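Putative exported protein (Bordetella pertussis, PDB 2DVZ) probably serves as a periplasmic solute receptor that captures glutamate for a transport system of the tripartite tricarboxylate type. Local coordinates at residues A[34-39]-A[110-115]; A[90-95]-A[300-305]; A[101-106]-A[293-298]; A[119-124]-A[131-136]; A[212-217]-A[221-226]. One frame throughout, in Å; residues are numbered along the deposited sequence.

Contact 1. Residues A[34-39]-A[110-115]; sequences DIIARL and TNFANT
Thr115 OG1 is held by a hydrogen bond to the hydroxyl of Ser281, and it also meets the contact itself, because the CD1 methyl of Ile36 reaches it at 3.8 Å. The isoleucine comes from helix 32-48 and faces strand 106-121, running past Phe112 and Thr115 in the opposite sense and using two branches for two partners. With CG1 beside the backbone N and CG2 opposite it (chi1 -71°), the longer branch carries CD1 to Thr115, while CG2 turns to Phe112 and stops 4.1 Å from CD2. That methyl sits at the edge of the phenyl ring, close to its plane. Phe112 and Ala113 together oppose Tyr243 in a classic beta bulge, and Phe112 also packs on Ala263 of helix 253-267. Within the helix, one turn apart, Arg38 NE binds Asp34 OD1 at 2.8 Å in a salt bridge with an N-H...O angle of 162°. It approaches from above the carboxylate plane, and Asn56 ND2 shares the same oxygen. No hydrogen bond joins helix to strand: apolar branches carry this buried interface, while Thr115 OG1 is satisfied by Ser281 and Asp34 OD1 by Arg38 and Asn56. Ile36 also touches Tyr243, a glutamate-binding residue, which places this apolar contact in the second shell of the ligand pocket.

Contact 2. Residues A[90-95]-A[300-305]; sequences NPACRP and DWAQDV
Ala92 and Gln303 meet where helix 84-93 packs against helix 288-307 of this periplasmic binding protein fold, and a small residue lets the backbones come near: their CA atoms are 5.3 Å apart. The glutamine can be followed outward from its own helix. CB leaves along the flank, and CG stands beside the backbone N, opposite the carbonyl carbon (chi1 -60°). Neither of these carbons meets the other segment. The chain then bends at chi2 (-79°), which swings CD and its amide back toward Ala92. There the two ends divide the work: OE1 accepts a hydrogen bond from Lys307 NZ one turn farther on, whereas NE2 rests 3.6 Å from Ala92 CA, 3.7 Å from Ala92 CB and 4.1 Å from Pro91 C. These are van der Waals approaches, and no hydrogen bond spans the two segments. Around the glutamine the join is equally plain, alanine against alanine. Helix 84-93 starts at the glutamate pocket and is kinked at Pro91; near its end, Cys93 points away from this interface to form the disulfide with Cys152. On the near face, the Ala92 CB methyl lies 4.0 Å from Ala302 CB and 3.6 Å from Ala302 O.

Contact 3. Residues A[101-106]-A[293-298]; sequences DPIKDF and KEIKEQ
Ile103 and Lys296 bring the backbones nearest, with 7.6 Å between their CA atoms, as a helix-like turn at 102-104 meets helix 288-307 and fastens to it the connection between helix 84-93 and strand 106-121. An Asx turn shapes the loop: Asp101 OD1 accepts from Ile103 N at 3.1 Å, on the anti side of the carboxylate, and more weakly from Lys104 N. Asp105 OD2 in turn accepts from Asp101 N at 2.9 Å (169°), from above its carboxylate plane. From this turn Ile103 points to the helix. Its CG1 lies 3.9 Å from Ile295 CG2, the two isoleucines running past each other in opposite senses, and Tyr299 of the same helix adds a further apolar surface. Ile295 is buried and also touches Trp242, whereas Lys296 is exposed. Lys296 CG lies opposite the backbone N (chi1 180°) and the chain bends at chi2, its NZ making a long, weak ion pair with Asp300 OD2. Ile103 CD1 slants across that chain, 3.9 Å from Lys296 CD.

Contact 4. Residues A[119-124]-A[131-136]; sequences VAVNPK and KGFLEE. With CD (cadmium ion), chain D; CD (cadmium ion), chain E.
Val119 and Val121 point the same way from strand 106-121, as alternate residues of a strand do, and both meet the Phe133 ring in a beta-alpha unit whose helix, 130-138, packs back on the strand. Phe133 CG lies opposite the backbone N (chi1 178°), which sends the ring off the helix toward the strand. The two valines take different parts of it. Val121 CG1 presses close, 3.4 Å from CE2, its side chain running counter to the phenylalanine. Val119 slants across the far end, with CG2 at 3.9 Å from CZ. Both methyls approach the ring obliquely. Phe125 adds an edge-to-face stack, and Leu192 and Met212, present as selenomethionine, also touch the ring. The polar side of the helix is quite different. Lys131 NZ bridges to the syn lone pair of Glu135 OE2 at 2.9 Å, while Glu135 OE1 binds one cadmium ion. A second cadmium is bound by Glu136 OE1 at 2.3 Å, and one of its waters donates to Glu136 OE2 at 2.9 Å.

Contact 5. Residues A[212-217]-A[221-226]; sequences MAIAWP and DAIKDV. With CD (cadmium ion), chain F; CD (cadmium ion), chain B.
Ile214, on strand 210-215, receives two side chains, Ile223 and Val226, from the loop that follows. In this part of the loop Asp221 comes first; its carboxylate chelates a cadmium ion through both oxygens, OD2 at 2.2 Å and OD1 at 2.7 Å. Ala222 turns to Met201 of helix 197-205. Next, Ile223 holds CG1 between the backbone N and the carbonyl carbon (chi1 46°), and its CD1 reaches Ile214 CG2 at 3.7 Å. Lys224 stretches back over the surface to Asp221 OD1 in a weak salt bridge of 3.4 Å from NZ, and Asp225 chelates another cadmium with both carboxylate oxygens. Val226 closes a type I turn, its N bonded to Ile223 O at 3.0 Å. Its CG1 packs on the strand, 3.9 Å from Ile214 CG2 and 3.7 Å from Ala213 CA. The type I turn thus aims Ile223 and Val226 at the strand, while Asp225 within it and Asp221 before it are exposed, beside the classic beta bulge in which selenomethionine Met212 and Ala213 oppose Val119.

In all five contacts the bridging atoms are mainly apolar and no hydrogen bond crosses the interface, yet their settings differ. Contact 1 is buried and nearest the centre of the chain, beside Tyr243 of the glutamate site. Contacts 2 and 3 share helix 288-307 and touch through Pro91 CG and Pro102 CG at 3.5 Å; the first is buried, the second partly open, with an exposed lysine taking part. Contacts 4 and 5 rest on adjacent strands, joined by backbone pairing between Val119 and 212-213, and both keep a buried apolar side while carboxylates of the segments bind cadmium, those of Asp221 and Asp225 being exposed. Strand 106-121 links contact 1 to contact 4, whose centres are about 28 Å apart.

Contact 1. Residues A[34-39]-A[110-115]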
# COMPACT_ATOMS: atom_id res chain seq x y z
N ASP A 34 6.74 2.69 -3.84
CA ASP A 34 8.08 3.14 -4.24
C ASP A 34 9.21 2.70 -3.27
O ASP A 34 10.26 2.21 -3.71
CB ASP A 34 8.08 4.65 -4.37
CG ASP A 34 9.32 5.19 -5.09
OD1 ASP A 34 9.59 4.75 -6.25
OD2 ASP A 34 9.98 6.09 -4.52
N ILE A 35 9.00 2.88 -1.97
CA ILE A 35 10.01 2.46 -1.00
C ILE A 35 10.37 0.98 -1.05
O ILE A 35 11.57 0.63 -1.12
CB ILE A 35 9.64 2.84 0.47
CG1 ILE A 35 9.69 4.37 0.62
CG2 ILE A 35 10.65 2.15 1.46
CD1 ILE A 35 8.91 4.92 1.79
N ILE A 36 9.36 0.13 -0.98
CA ILE A 36 9.54 -1.30 -1.00
C ILE A 36 10.02 -1.83 -2.39
O ILE A 36 10.93 -2.69 -2.46
CB ILE A 36 8.23 -2.02 -0.59
CG1 ILE A 36 7.94 -1.82 0.91
CG2 ILE A 36 8.34 -3.52 -0.87
CD1 ILE A 36 6.47 -1.85 1.34
N ALA A 37 9.39 -1.32 -3.47
CA ALA A 37 9.79 -1.61 -4.85
C ALA A 37 11.30 -1.43 -5.01
O ALA A 37 11.98 -2.35 -5.45
CB ALA A 37 9.02 -0.70 -5.85
N ARG A 38 11.83 -0.29 -4.58
CA ARG A 38 13.26 0.00 -4.80
C ARG A 38 14.15 -0.87 -3.92
O ARG A 38 15.17 -1.39 -4.39
CB ARG A 38 13.57 1.49 -4.62
CG ARG A 38 12.73 2.37 -5.51
CD ARG A 38 13.18 3.84 -5.56
NE ARG A 38 12.40 4.55 -6.59
CZ ARG A 38 12.88 4.90 -7.79
NH1 ARG A 38 14.15 4.61 -8.11
NH2 ARG A 38 12.07 5.53 -8.68
N LEU A 39 13.72 -1.09 -2.68
CA LEU A 39 14.49 -1.94 -1.77
C LEU A 39 14.62 -3.35 -2.31
O LEU A 39 15.74 -3.87 -2.39
CB LEU A 39 13.86 -1.97 -0.35
CG LEU A 39 14.43 -2.96 0.68
CD1 LEU A 39 15.74 -2.46 1.14
CD2 LEU A 39 13.46 -3.14 1.87
N THR A 110 4.94 -13.01 -6.83
CA THR A 110 5.16 -13.16 -5.39
C THR A 110 4.76 -11.89 -4.61
O THR A 110 4.89 -10.75 -5.10
CB THR A 110 6.62 -13.55 -5.05
OG1 THR A 110 6.68 -14.13 -3.73
CG2 THR A 110 7.56 -12.35 -5.15
N ASN A 111 4.27 -12.13 -3.41
CA ASN A 111 4.10 -11.10 -2.41
C ASN A 111 5.46 -10.85 -1.76
O ASN A 111 6.03 -11.73 -1.13
CB ASN A 111 3.04 -11.56 -1.40
CG ASN A 111 2.78 -10.57 -0.29
OD1 ASN A 111 3.47 -9.56 -0.12
ND2 ASN A 111 1.74 -10.85 0.48
N PHE A 112 5.98 -9.64 -1.96
CA PHE A 112 7.19 -9.18 -1.29
C PHE A 112 7.00 -9.08 0.22
O PHE A 112 7.78 -9.64 1.02
CB PHE A 112 7.59 -7.78 -1.74
CG PHE A 112 8.14 -7.70 -3.15
CD1 PHE A 112 8.54 -8.86 -3.85
CD2 PHE A 112 8.31 -6.44 -3.75
CE1 PHE A 112 9.08 -8.77 -5.15
CE2 PHE A 112 8.89 -6.34 -5.07
CZ PHE A 112 9.26 -7.50 -5.76
N ALA A 113 5.98 -8.34 0.63
CA ALA A 113 5.85 -8.06 2.07
C ALA A 113 4.43 -7.76 2.45
O ALA A 113 3.64 -7.14 1.70
CB ALA A 113 6.75 -6.91 2.49
N ASN A 114 4.11 -8.20 3.65
CA ASN A 114 2.94 -7.72 4.31
C ASN A 114 3.25 -6.42 5.06
O ASN A 114 4.31 -6.30 5.65
CB ASN A 114 2.41 -8.82 5.21
CG ASN A 114 1.84 -9.96 4.42
OD1 ASN A 114 0.80 -9.83 3.76
ND2 ASN A 114 2.49 -11.10 4.49
N THR A 115 2.33 -5.46 5.02
CA THR A 115 2.61 -4.09 5.45
C THR A 115 1.49 -3.48 6.30
O THR A 115 0.29 -3.63 5.99
CB THR A 115 2.89 -3.21 4.23
OG1 THR A 115 3.98 -3.78 3.50
CG2 THR A 115 3.29 -1.84 4.62

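Contact 2. Residues A[90-95]-A[300-305]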
# COMPACT_ATOMS: atom_id res chain seq x y z
N ASN A 90 -9.50 -0.18 -6.47
CA ASN A 90 -9.81 0.45 -7.75
C ASN A 90 -10.89 -0.23 -8.59
O ASN A 90 -11.78 0.44 -9.11
CB ASN A 90 -8.56 0.67 -8.59
CG ASN A 90 -8.33 2.12 -8.87
OD1 ASN A 90 -9.15 2.78 -9.50
ND2 ASN A 90 -7.20 2.64 -8.41
N PRO A 91 -10.77 -1.57 -8.78
CA PRO A 91 -11.82 -2.42 -9.28
C PRO A 91 -13.18 -2.17 -8.63
O PRO A 91 -14.16 -2.08 -9.34
CB PRO A 91 -11.30 -3.82 -8.94
CG PRO A 91 -9.86 -3.69 -9.11
CD PRO A 91 -9.51 -2.34 -8.59
N ALA A 92 -13.22 -2.06 -7.30
CA ALA A 92 -14.48 -1.84 -6.57
C ALA A 92 -15.00 -0.39 -6.68
O ALA A 92 -16.22 -0.16 -6.68
CB ALA A 92 -14.35 -2.28 -5.09
N CYS A 93 -14.07 0.56 -6.81
CA CYS A 93 -14.38 1.98 -6.94
C CYS A 93 -14.88 2.34 -8.34
O CYS A 93 -15.73 3.25 -8.50
CB CYS A 93 -13.12 2.79 -6.63
SG CYS A 93 -13.29 4.61 -6.55
N ARG A 94 -14.34 1.66 -9.37
CA ARG A 94 -14.67 1.96 -10.76
C ARG A 94 -15.05 0.70 -11.52
O ARG A 94 -14.35 0.32 -12.47
CB ARG A 94 -13.47 2.60 -11.45
CG ARG A 94 -13.14 4.00 -11.01
CD ARG A 94 -11.77 4.36 -11.57
NE ARG A 94 -11.80 4.53 -13.02
CZ ARG A 94 -10.78 4.94 -13.78
NH1 ARG A 94 -9.60 5.21 -13.24
NH2 ARG A 94 -10.96 5.07 -15.10
N PRO A 95 -16.18 0.05 -11.13
CA PRO A 95 -16.56 -1.28 -11.61
C PRO A 95 -16.96 -1.42 -13.10
O PRO A 95 -17.06 -2.56 -13.60
CB PRO A 95 -17.75 -1.64 -10.72
CG PRO A 95 -18.32 -0.35 -10.28
CD PRO A 95 -17.18 0.60 -10.20
N ASP A 300 -12.28 -9.43 -3.03
CA ASP A 300 -13.61 -9.76 -2.53
C ASP A 300 -13.99 -8.88 -1.37
O ASP A 300 -15.14 -8.43 -1.29
CB ASP A 300 -13.72 -11.24 -2.16
CG ASP A 300 -13.72 -12.14 -3.40
OD1 ASP A 300 -13.89 -11.61 -4.53
OD2 ASP A 300 -13.55 -13.37 -3.23
N TRP A 301 -13.04 -8.65 -0.47
CA TRP A 301 -13.31 -7.79 0.67
C TRP A 301 -13.68 -6.34 0.22
O TRP A 301 -14.64 -5.78 0.73
CB TRP A 301 -12.12 -7.85 1.63
CG TRP A 301 -12.07 -6.71 2.57
CD1 TRP A 301 -12.72 -6.61 3.79
CD2 TRP A 301 -11.35 -5.49 2.40
NE1 TRP A 301 -12.43 -5.40 4.37
CE2 TRP A 301 -11.59 -4.69 3.55
CE3 TRP A 301 -10.51 -4.98 1.38
CZ2 TRP A 301 -11.03 -3.40 3.71
CZ3 TRP A 301 -9.96 -3.69 1.54
CH2 TRP A 301 -10.22 -2.92 2.69
N ALA A 302 -12.95 -5.77 -0.75
CA ALA A 302 -13.26 -4.43 -1.27
C ALA A 302 -14.66 -4.32 -1.93
O ALA A 302 -15.35 -3.30 -1.76
CB ALA A 302 -12.15 -3.92 -2.23
N GLN A 303 -15.06 -5.36 -2.66
CA GLN A 303 -16.41 -5.46 -3.21
C GLN A 303 -17.39 -5.43 -2.05
O GLN A 303 -18.33 -4.64 -2.05
CB GLN A 303 -16.61 -6.76 -4.01
CG GLN A 303 -15.71 -6.95 -5.20
CD GLN A 303 -16.16 -6.15 -6.42
OE1 GLN A 303 -17.30 -6.31 -6.86
NE2 GLN A 303 -15.26 -5.30 -6.98
N ASP A 304 -17.17 -6.29 -1.05
CA ASP A 304 -18.03 -6.32 0.14
C ASP A 304 -18.17 -4.92 0.75
O ASP A 304 -19.25 -4.33 0.66
CB ASP A 304 -17.49 -7.32 1.16
CG ASP A 304 -18.38 -7.42 2.41
OD1 ASP A 304 -19.53 -7.94 2.28
OD2 ASP A 304 -17.91 -7.01 3.52
N VAL A 305 -17.07 -4.39 1.32
CA VAL A 305 -16.98 -3.04 1.91
C VAL A 305 -17.65 -1.89 1.16
O VAL A 305 -18.44 -1.16 1.73
CB VAL A 305 -15.49 -2.63 2.16
CG1 VAL A 305 -15.41 -1.19 2.66
CG2 VAL A 305 -14.84 -3.54 3.17

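Contact 3. Residues A[101-106]-A[293-298]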
# COMPACT_ATOMS: atom_id res chain seq x y z
N ASP A 101 -8.61 -5.78 -15.57
CA ASP A 101 -9.16 -6.71 -14.59
C ASP A 101 -7.92 -7.16 -13.80
O ASP A 101 -7.01 -7.74 -14.38
CB ASP A 101 -9.85 -7.88 -15.33
CG ASP A 101 -10.53 -8.89 -14.39
OD1 ASP A 101 -10.03 -9.26 -13.28
OD2 ASP A 101 -11.60 -9.38 -14.83
N PRO A 102 -7.86 -6.84 -12.48
CA PRO A 102 -6.67 -7.17 -11.68
C PRO A 102 -6.31 -8.66 -11.72
O PRO A 102 -5.14 -9.02 -11.65
CB PRO A 102 -7.09 -6.74 -10.24
CG PRO A 102 -8.61 -6.70 -10.28
CD PRO A 102 -8.90 -6.18 -11.66
N ILE A 103 -7.31 -9.51 -11.82
CA ILE A 103 -7.09 -10.95 -11.71
C ILE A 103 -6.78 -11.60 -13.07
O ILE A 103 -5.81 -12.35 -13.19
CB ILE A 103 -8.21 -11.66 -10.90
CG1 ILE A 103 -8.21 -11.11 -9.45
CG2 ILE A 103 -8.09 -13.23 -10.95
CD1 ILE A 103 -9.45 -11.44 -8.62
N LYS A 104 -7.57 -11.26 -14.09
CA LYS A 104 -7.41 -11.83 -15.43
C LYS A 104 -6.26 -11.22 -16.24
O LYS A 104 -5.80 -11.83 -17.20
CB LYS A 104 -8.72 -11.74 -16.25
CG LYS A 104 -10.01 -12.29 -15.59
CD LYS A 104 -9.96 -13.81 -15.22
CE LYS A 104 -10.80 -14.68 -16.18
NZ LYS A 104 -10.20 -16.05 -16.47
N ASP A 105 -5.80 -10.01 -15.91
CA ASP A 105 -4.76 -9.38 -16.74
C ASP A 105 -3.36 -9.47 -16.21
O ASP A 105 -2.44 -8.98 -16.85
CB ASP A 105 -5.06 -7.90 -17.01
CG ASP A 105 -6.33 -7.71 -17.79
OD1 ASP A 105 -6.75 -8.69 -18.46
OD2 ASP A 105 -6.91 -6.61 -17.73
N PHE A 106 -3.20 -10.08 -15.04
CA PHE A 106 -1.87 -10.23 -14.45
C PHE A 106 -1.55 -11.66 -14.09
O PHE A 106 -2.39 -12.37 -13.60
CB PHE A 106 -1.72 -9.29 -13.23
CG PHE A 106 -1.82 -7.85 -13.61
CD1 PHE A 106 -0.76 -7.24 -14.29
CD2 PHE A 106 -3.02 -7.13 -13.41
CE1 PHE A 106 -0.87 -5.93 -14.69
CE2 PHE A 106 -3.12 -5.79 -13.83
CZ PHE A 106 -2.05 -5.20 -14.45
N LYS A 293 -4.25 -15.89 -4.23
CA LYS A 293 -5.27 -16.12 -3.21
C LYS A 293 -5.45 -14.87 -2.30
O LYS A 293 -6.56 -14.48 -1.98
CB LYS A 293 -4.96 -17.39 -2.41
CG LYS A 293 -5.93 -17.59 -1.24
CD LYS A 293 -5.77 -18.89 -0.46
CE LYS A 293 -6.89 -18.98 0.60
NZ LYS A 293 -6.71 -20.16 1.54
N GLU A 294 -4.34 -14.24 -1.93
CA GLU A 294 -4.33 -12.96 -1.23
C GLU A 294 -5.00 -11.87 -2.04
O GLU A 294 -5.83 -11.13 -1.51
CB GLU A 294 -2.89 -12.56 -0.86
CG GLU A 294 -2.30 -13.52 0.21
CD GLU A 294 -0.82 -13.37 0.43
OE1 GLU A 294 -0.06 -12.96 -0.48
OE2 GLU A 294 -0.42 -13.68 1.56
N ILE A 295 -4.66 -11.81 -3.33
CA ILE A 295 -5.24 -10.83 -4.24
C ILE A 295 -6.74 -10.94 -4.28
O ILE A 295 -7.43 -9.91 -4.18
CB ILE A 295 -4.63 -10.90 -5.69
CG1 ILE A 295 -3.20 -10.34 -5.67
CG2 ILE A 295 -5.55 -10.16 -6.69
CD1 ILE A 295 -2.34 -10.77 -6.83
N LYS A 296 -7.24 -12.17 -4.45
CA LYS A 296 -8.67 -12.50 -4.48
C LYS A 296 -9.36 -12.17 -3.15
O LYS A 296 -10.46 -11.59 -3.12
CB LYS A 296 -8.84 -13.99 -4.80
CG LYS A 296 -10.26 -14.50 -4.86
CD LYS A 296 -10.99 -13.92 -6.10
CE LYS A 296 -12.47 -14.37 -6.20
NZ LYS A 296 -12.71 -15.61 -5.38
N GLU A 297 -8.71 -12.53 -2.04
CA GLU A 297 -9.20 -12.11 -0.72
C GLU A 297 -9.41 -10.61 -0.64
O GLU A 297 -10.48 -10.18 -0.27
CB GLU A 297 -8.28 -12.57 0.39
CG GLU A 297 -8.46 -14.02 0.68
CD GLU A 297 -7.30 -14.62 1.49
OE1 GLU A 297 -6.24 -13.96 1.68
OE2 GLU A 297 -7.49 -15.79 1.92
N GLN A 298 -8.40 -9.82 -1.00
CA GLN A 298 -8.56 -8.39 -0.88
C GLN A 298 -9.64 -7.88 -1.84
O GLN A 298 -10.44 -7.06 -1.47
CB GLN A 298 -7.23 -7.64 -1.10
CG GLN A 298 -6.16 -7.90 -0.04
CD GLN A 298 -6.51 -7.40 1.37
OE1 GLN A 298 -7.26 -6.44 1.55
NE2 GLN A 298 -5.93 -8.03 2.36

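Contact 4. Residues A[119-124]-A[131-136]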
# COMPACT_ATOMS: atom_id res chain seq x y z
N VAL A 119 -2.88 5.40 11.02
CA VAL A 119 -3.51 6.72 11.04
C VAL A 119 -2.61 7.63 11.89
O VAL A 119 -2.31 7.35 13.06
CB VAL A 119 -5.04 6.72 11.47
CG1 VAL A 119 -5.28 6.15 12.88
CG2 VAL A 119 -5.68 8.10 11.30
N ALA A 120 -2.15 8.72 11.27
CA ALA A 120 -1.28 9.62 11.96
C ALA A 120 -1.82 11.06 11.89
O ALA A 120 -2.71 11.40 11.05
CB ALA A 120 0.16 9.53 11.39
N VAL A 121 -1.32 11.87 12.83
CA VAL A 121 -1.73 13.26 12.90
C VAL A 121 -0.51 14.18 12.86
O VAL A 121 0.62 13.81 13.20
CB VAL A 121 -2.71 13.59 14.10
CG1 VAL A 121 -3.99 12.85 13.99
CG2 VAL A 121 -2.08 13.33 15.48
N ASN A 122 -0.75 15.39 12.40
CA ASN A 122 0.20 16.45 12.64
C ASN A 122 0.37 16.63 14.18
O ASN A 122 -0.61 16.58 14.91
CB ASN A 122 -0.26 17.76 11.94
CG ASN A 122 0.72 18.89 12.14
OD1 ASN A 122 0.72 19.55 13.19
ND2 ASN A 122 1.58 19.11 11.16
N PRO A 123 1.60 16.85 14.66
CA PRO A 123 1.82 16.91 16.11
C PRO A 123 1.07 18.02 16.87
O PRO A 123 0.82 17.88 18.09
CB PRO A 123 3.32 17.11 16.23
CG PRO A 123 3.91 16.70 14.85
CD PRO A 123 2.84 17.09 13.89
N LYS A 124 0.67 19.08 16.20
CA LYS A 124 -0.17 20.10 16.85
C LYS A 124 -1.62 19.62 17.08
O LYS A 124 -2.39 20.32 17.77
CB LYS A 124 -0.13 21.42 16.08
CG LYS A 124 1.24 22.16 16.14
CD LYS A 124 1.43 22.89 17.49
CE LYS A 124 2.55 23.91 17.47
NZ LYS A 124 3.92 23.33 17.35
N LYS A 131 -8.08 7.42 22.01
CA LYS A 131 -9.26 7.82 22.79
C LYS A 131 -9.59 9.30 22.64
O LYS A 131 -10.75 9.66 22.34
CB LYS A 131 -9.08 7.49 24.29
CG LYS A 131 -10.33 7.79 25.11
CD LYS A 131 -10.27 7.23 26.49
CE LYS A 131 -11.46 7.77 27.32
NZ LYS A 131 -11.33 9.25 27.66
N GLY A 132 -8.58 10.15 22.84
CA GLY A 132 -8.73 11.61 22.75
C GLY A 132 -8.78 12.13 21.31
O GLY A 132 -9.29 13.24 21.04
N PHE A 133 -8.19 11.34 20.42
CA PHE A 133 -8.26 11.51 18.99
C PHE A 133 -9.72 11.48 18.49
O PHE A 133 -10.21 12.44 17.90
CB PHE A 133 -7.37 10.41 18.36
CG PHE A 133 -7.35 10.40 16.86
CD1 PHE A 133 -7.53 9.20 16.17
CD2 PHE A 133 -7.14 11.59 16.12
CE1 PHE A 133 -7.49 9.17 14.75
CE2 PHE A 133 -7.11 11.58 14.70
CZ PHE A 133 -7.27 10.37 14.02
N LEU A 134 -10.42 10.41 18.80
CA LEU A 134 -11.85 10.31 18.55
C LEU A 134 -12.67 11.43 19.19
O LEU A 134 -13.49 12.02 18.53
CB LEU A 134 -12.36 8.94 19.00
CG LEU A 134 -11.86 7.72 18.21
CD1 LEU A 134 -12.77 6.55 18.52
CD2 LEU A 134 -11.86 8.02 16.71
N GLU A 135 -12.46 11.70 20.48
CA GLU A 135 -13.12 12.79 21.17
C GLU A 135 -13.03 14.09 20.41
O GLU A 135 -14.07 14.67 20.08
CB GLU A 135 -12.58 12.95 22.57
CG GLU A 135 -13.18 11.97 23.54
CD GLU A 135 -12.37 11.77 24.79
OE1 GLU A 135 -11.59 12.68 25.12
OE2 GLU A 135 -12.49 10.71 25.44
N GLU A 136 -11.79 14.54 20.12
CA GLU A 136 -11.51 15.75 19.32
C GLU A 136 -12.26 15.80 17.96
O GLU A 136 -12.83 16.84 17.59
CB GLU A 136 -9.98 15.90 19.13
CG GLU A 136 -9.49 17.01 18.18
CD GLU A 136 -9.82 18.45 18.62
OE1 GLU A 136 -10.12 18.69 19.81
OE2 GLU A 136 -9.76 19.37 17.75
CD CD D . -9.77 13.01 26.72
CD CD E . -10.69 20.55 21.03
O HOH W 1 -10.16 21.79 19.22
O HOH W 2 -8.28 10.91 26.24
O HOH W 3 -11.45 19.13 23.29
O HOH W 4 -8.51 21.29 22.00

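Contact 5. Residues A[212-217]-A[221-226]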
# COMPACT_ATOMS: atom_id res chain seq x y z
N MSE A 212 -1.53 7.37 15.61
CA MSE A 212 -2.59 7.11 16.56
C MSE A 212 -2.90 5.65 16.74
O MSE A 212 -3.24 5.21 17.84
CB MSE A 212 -3.86 7.91 16.20
CG MSE A 212 -3.71 9.42 16.39
SE MSE A 212 -3.44 10.04 18.25
CE MSE A 212 -1.51 9.93 18.37
N ALA A 213 -2.84 4.90 15.63
CA ALA A 213 -3.04 3.45 15.59
C ALA A 213 -2.38 2.89 14.34
O ALA A 213 -2.17 3.60 13.38
CB ALA A 213 -4.53 3.11 15.58
N ILE A 214 -2.03 1.61 14.36
CA ILE A 214 -1.48 0.92 13.19
C ILE A 214 -2.41 -0.24 12.89
O ILE A 214 -3.09 -0.75 13.81
CB ILE A 214 0.01 0.39 13.38
CG1 ILE A 214 0.15 -0.56 14.57
CG2 ILE A 214 1.01 1.54 13.46
CD1 ILE A 214 1.46 -1.37 14.56
N ALA A 215 -2.50 -0.63 11.62
CA ALA A 215 -3.23 -1.86 11.26
C ALA A 215 -2.23 -3.04 11.09
O ALA A 215 -1.45 -3.11 10.17
CB ALA A 215 -4.11 -1.65 10.03
N TRP A 216 -2.25 -3.95 12.05
CA TRP A 216 -1.22 -4.97 12.19
C TRP A 216 -1.70 -5.93 13.29
O TRP A 216 -2.52 -5.56 14.13
CB TRP A 216 0.11 -4.32 12.56
CG TRP A 216 1.33 -5.12 12.24
CD1 TRP A 216 2.28 -5.58 13.13
CD2 TRP A 216 1.77 -5.55 10.93
NE1 TRP A 216 3.28 -6.26 12.46
CE2 TRP A 216 2.99 -6.26 11.11
CE3 TRP A 216 1.25 -5.41 9.64
CZ2 TRP A 216 3.69 -6.83 10.03
CZ3 TRP A 216 1.93 -5.99 8.58
CH2 TRP A 216 3.14 -6.68 8.78
N PRO A 217 -1.23 -7.19 13.25
CA PRO A 217 -1.63 -8.10 14.33
C PRO A 217 -1.16 -7.69 15.71
O PRO A 217 -1.82 -7.96 16.68
CB PRO A 217 -1.02 -9.47 13.91
CG PRO A 217 -0.79 -9.36 12.44
CD PRO A 217 -0.42 -7.89 12.22
N ASP A 221 7.87 -3.07 17.05
CA ASP A 221 9.03 -2.67 17.84
C ASP A 221 9.59 -1.29 17.55
O ASP A 221 10.10 -0.62 18.47
CB ASP A 221 10.16 -3.70 17.68
CG ASP A 221 9.85 -5.01 18.36
OD1 ASP A 221 8.91 -5.11 19.19
OD2 ASP A 221 10.57 -5.97 18.06
N ALA A 222 9.51 -0.88 16.29
CA ALA A 222 9.95 0.44 15.87
C ALA A 222 9.18 1.49 16.59
O ALA A 222 9.71 2.57 16.87
CB ALA A 222 9.71 0.62 14.35
N ILE A 223 7.89 1.22 16.86
CA ILE A 223 7.00 2.23 17.45
C ILE A 223 6.06 1.54 18.46
O ILE A 223 4.82 1.57 18.34
CB ILE A 223 6.20 3.03 16.36
CG1 ILE A 223 5.62 2.07 15.29
CG2 ILE A 223 7.07 4.14 15.69
CD1 ILE A 223 4.43 2.70 14.44
N LYS A 224 6.69 0.96 19.48
CA LYS A 224 6.06 0.01 20.39
C LYS A 224 4.84 0.54 21.13
O LYS A 224 3.89 -0.20 21.39
CB LYS A 224 7.11 -0.54 21.37
CG LYS A 224 7.20 -2.06 21.28
CD LYS A 224 8.36 -2.66 22.03
CE LYS A 224 7.89 -4.08 22.48
NZ LYS A 224 8.95 -5.13 22.63
N ASP A 225 4.84 1.83 21.42
CA ASP A 225 3.74 2.47 22.13
C ASP A 225 2.49 2.82 21.35
O ASP A 225 1.52 3.19 21.93
CB ASP A 225 4.29 3.69 22.82
CG ASP A 225 5.23 3.32 23.93
OD1 ASP A 225 4.87 2.37 24.65
OD2 ASP A 225 6.29 3.92 24.08
N VAL A 226 2.53 2.69 20.01
CA VAL A 226 1.36 2.89 19.16
C VAL A 226 0.51 1.62 19.19
O VAL A 226 0.99 0.53 18.86
CB VAL A 226 1.76 3.31 17.67
CG1 VAL A 226 0.51 3.57 16.76
CG2 VAL A 226 2.73 4.52 17.67
CD CD F . 10.41 -7.27 19.84
CD CD B . 7.12 2.72 25.86
O HOH W 5 11.78 -6.52 21.47
O HOH W 6 7.77 1.18 25.00
O HOH W 7 9.02 2.89 27.50